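Local atomic coordinates of putative 3-hydroxybutyryl-CoA dehydratase (Rhodopseudomonas palustris, PDB entry 3HIN), a protein that probably acts as a lyase of the enoyl-CoA hydratase/isomerase family, interconverting 3-hydroxyacyl-CoA and enoyl-CoA thioesters by loss or addition of water. Residues Y139-G144 with A165-M170. Sequence-based numbering, arbitrary orientation.
Sequences YALPEG and ARMADM
A water links Leu141 to Met170: it accepts the backbone N-H of Leu141 (N to water O 2.7 Å) and donates a proton to the backbone O of Met170 (water O to O 3.0 Å). No direct hydrogen bond joins 139-144 to 165-170, and the remaining contact is apolar. Met170 lays its terminal methyl against the strand backbone, CE lying 3.7 Å from Ala140 CA. The bend at its last torsion (chi3 95°) turns CE toward the main chain, a fit that suits a flexible thioether; Ala140, its CB turned away, presents CA to this methyl. The same CE comes within 4.4 Å of Tyr139 CB, while the tyrosine ring leads off to stack on Phe187. In this crotonase-like fold the contact sets the end of strand 138-140, the middle strand of a small three-stranded sheet, against helix 164-173. Leu141, just past the strand, turns its CB toward the helix, and its branched end lets CD1 meet both methionines, 4.0 Å from Met167 CE and 4.3 Å from Met170 CB. Long and unbranched, Met167 can span the distance: CG anti to the nitrogen (chi1 -177°) and an extended chain carry CE in to Leu141, where the side chains cross at about a right angle. Leu158 of helix 154-162 touches both.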
ATOM      1  N   TYR A 139      24.618  12.995  -0.517  1.00 34.43           N
ATOM      2  CA  TYR A 139      23.273  12.462  -0.282  1.00 35.04           C
ATOM      3  C   TYR A 139      23.245  11.657   1.003  1.00 35.91           C
ATOM      4  O   TYR A 139      24.224  10.902   1.317  1.00 37.22           O
ATOM      5  CB  TYR A 139      22.884  11.501  -1.376  1.00 35.09           C
ATOM      6  CG  TYR A 139      22.991  12.075  -2.762  1.00 37.52           C
ATOM      7  CD1 TYR A 139      22.019  12.981  -3.232  1.00 37.18           C
ATOM      8  CD2 TYR A 139      24.074  11.760  -3.586  1.00 40.38           C
ATOM      9  CE1 TYR A 139      22.108  13.538  -4.473  1.00 39.57           C
ATOM     10  CE2 TYR A 139      24.193  12.326  -4.888  1.00 39.93           C
ATOM     11  CZ  TYR A 139      23.182  13.191  -5.314  1.00 41.48           C
ATOM     12  OH  TYR A 139      23.233  13.762  -6.551  1.00 42.90           O
ATOM     13  N   ALA A 140      22.172  11.846   1.768  1.00 34.28           N
ATOM     14  CA  ALA A 140      22.013  11.122   2.999  1.00 35.10           C
ATOM     15  C   ALA A 140      20.596  11.210   3.499  1.00 35.62           C
ATOM     16  O   ALA A 140      19.857  12.184   3.190  1.00 35.50           O
ATOM     17  CB  ALA A 140      22.955  11.655   4.085  1.00 35.27           C
ATOM     18  N   LEU A 141      20.238  10.204   4.296  1.00 35.10           N
ATOM     19  CA  LEU A 141      19.010  10.216   5.056  1.00 37.31           C
ATOM     20  C   LEU A 141      19.328  10.046   6.535  1.00 38.19           C
ATOM     21  O   LEU A 141      19.242   8.942   7.067  1.00 37.69           O
ATOM     22  CB  LEU A 141      18.107   9.092   4.595  1.00 35.74           C
ATOM     23  CG  LEU A 141      17.667   9.280   3.162  1.00 36.16           C
ATOM     24  CD1 LEU A 141      17.185   7.890   2.715  1.00 39.28           C
ATOM     25  CD2 LEU A 141      16.599  10.333   2.984  1.00 36.38           C
ATOM     26  N   PRO A 142      19.697  11.143   7.215  1.00 40.58           N
ATOM     27  CA  PRO A 142      20.167  11.076   8.620  1.00 41.98           C
ATOM     28  C   PRO A 142      19.048  10.874   9.638  1.00 43.83           C
ATOM     29  O   PRO A 142      19.311  10.750  10.817  1.00 44.12           O
ATOM     30  CB  PRO A 142      20.762  12.468   8.824  1.00 42.28           C
ATOM     31  CG  PRO A 142      19.752  13.313   8.099  1.00 41.60           C
ATOM     32  CD  PRO A 142      19.721  12.539   6.744  1.00 40.97           C
ATOM     33  N   GLU A 143      17.817  10.829   9.174  1.00 46.49           N
ATOM     34  CA  GLU A 143      16.632  10.816  10.054  1.00 50.13           C
ATOM     35  C   GLU A 143      16.561   9.643  11.014  1.00 49.88           C
ATOM     36  O   GLU A 143      16.120   9.812  12.186  1.00 49.88           O
ATOM     37  CB  GLU A 143      15.295  10.851   9.248  1.00 49.51           C
ATOM     38  CG  GLU A 143      15.368  10.425   7.782  1.00 55.84           C
ATOM     39  CD  GLU A 143      15.608  11.626   6.877  1.00 54.61           C
ATOM     40  OE1 GLU A 143      16.753  12.087   6.821  1.00 58.14           O
ATOM     41  OE2 GLU A 143      14.636  12.158   6.286  1.00 61.17           O
ATOM     42  N   GLY A 144      16.911   8.467  10.489  1.00 50.00           N
ATOM     43  CA  GLY A 144      16.950   7.234  11.256  1.00 51.86           C
ATOM     44  C   GLY A 144      17.762   7.332  12.529  1.00 52.77           C
ATOM     45  O   GLY A 144      17.438   6.705  13.527  1.00 53.40           O
ATOM     46  N   ALA A 165      17.331  -1.765  -1.452  1.00 30.84           N
ATOM     47  CA  ALA A 165      18.529  -2.241  -0.769  1.00 31.45           C
ATOM     48  C   ALA A 165      19.435  -1.098  -0.393  1.00 32.31           C
ATOM     49  O   ALA A 165      19.874  -1.050   0.759  1.00 31.36           O
ATOM     50  CB  ALA A 165      19.263  -3.273  -1.599  1.00 29.82           C
ATOM     51  N   ARG A 166      19.693  -0.156  -1.328  1.00 32.59           N
ATOM     52  CA  ARG A 166      20.600   0.969  -1.034  1.00 33.93           C
ATOM     53  C   ARG A 166      19.961   1.994  -0.100  1.00 32.82           C
ATOM     54  O   ARG A 166      20.653   2.592   0.714  1.00 33.71           O
ATOM     55  CB  ARG A 166      21.158   1.661  -2.304  1.00 35.28           C
ATOM     56  CG  ARG A 166      22.029   0.736  -3.177  1.00 39.16           C
ATOM     57  CD  ARG A 166      23.214   1.436  -3.877  1.00 47.49           C
ATOM     58  NE  ARG A 166      24.238   0.443  -4.230  1.00 51.45           N
ATOM     59  CZ  ARG A 166      25.463   0.352  -3.668  1.00 57.49           C
ATOM     60  NH1 ARG A 166      26.329  -0.599  -4.060  1.00 58.72           N
ATOM     61  NH2 ARG A 166      25.864   1.204  -2.729  1.00 53.62           N
ATOM     62  N   MET A 167      18.653   2.161  -0.228  1.00 32.65           N
ATOM     63  CA  MET A 167      17.893   3.041   0.647  1.00 32.07           C
ATOM     64  C   MET A 167      17.870   2.529   2.086  1.00 32.47           C
ATOM     65  O   MET A 167      18.104   3.291   3.038  1.00 31.42           O
ATOM     66  CB  MET A 167      16.488   3.324   0.116  1.00 30.70           C
ATOM     67  CG  MET A 167      15.729   4.352   1.079  1.00 26.60           C
ATOM     68  SD  MET A 167      14.184   4.917   0.351  1.00 22.71           S
ATOM     69  CE  MET A 167      13.731   6.180   1.512  1.00 30.08           C
ATOM     70  N   ALA A 168      17.579   1.232   2.228  1.00 30.25           N
ATOM     71  CA  ALA A 168      17.500   0.627   3.519  1.00 31.32           C
ATOM     72  C   ALA A 168      18.860   0.789   4.226  1.00 31.51           C
ATOM     73  O   ALA A 168      18.952   1.130   5.421  1.00 31.65           O
ATOM     74  CB  ALA A 168      17.129  -0.866   3.342  1.00 28.28           C
ATOM     75  N   ASP A 169      19.938   0.528   3.494  1.00 31.43           N
ATOM     76  CA  ASP A 169      21.273   0.698   4.085  1.00 33.18           C
ATOM     77  C   ASP A 169      21.521   2.136   4.509  1.00 32.32           C
ATOM     78  O   ASP A 169      21.997   2.352   5.625  1.00 33.86           O
ATOM     79  CB  ASP A 169      22.337   0.154   3.110  1.00 33.01           C
ATOM     80  CG  ASP A 169      23.729   0.602   3.426  1.00 36.56           C
ATOM     81  OD1 ASP A 169      24.147   0.529   4.605  1.00 36.88           O
ATOM     82  OD2 ASP A 169      24.437   0.966   2.451  1.00 37.27           O
ATOM     83  N   MET A 170      21.200   3.109   3.661  1.00 32.52           N
ATOM     84  CA  MET A 170      21.357   4.576   3.997  1.00 32.66           C
ATOM     85  C   MET A 170      20.624   4.926   5.321  1.00 33.66           C
ATOM     86  O   MET A 170      21.187   5.595   6.190  1.00 35.19           O
ATOM     87  CB  MET A 170      20.747   5.481   2.900  1.00 31.23           C
ATOM     88  CG  MET A 170      21.551   5.678   1.738  1.00 29.88           C
ATOM     89  SD  MET A 170      20.701   6.496   0.476  1.00 23.00           S
ATOM     90  CE  MET A 170      21.310   8.154   0.919  1.00 28.24           C
TER
HETATM   91  O   HOH W   1      21.959   8.333   5.104  1.00 32.43           O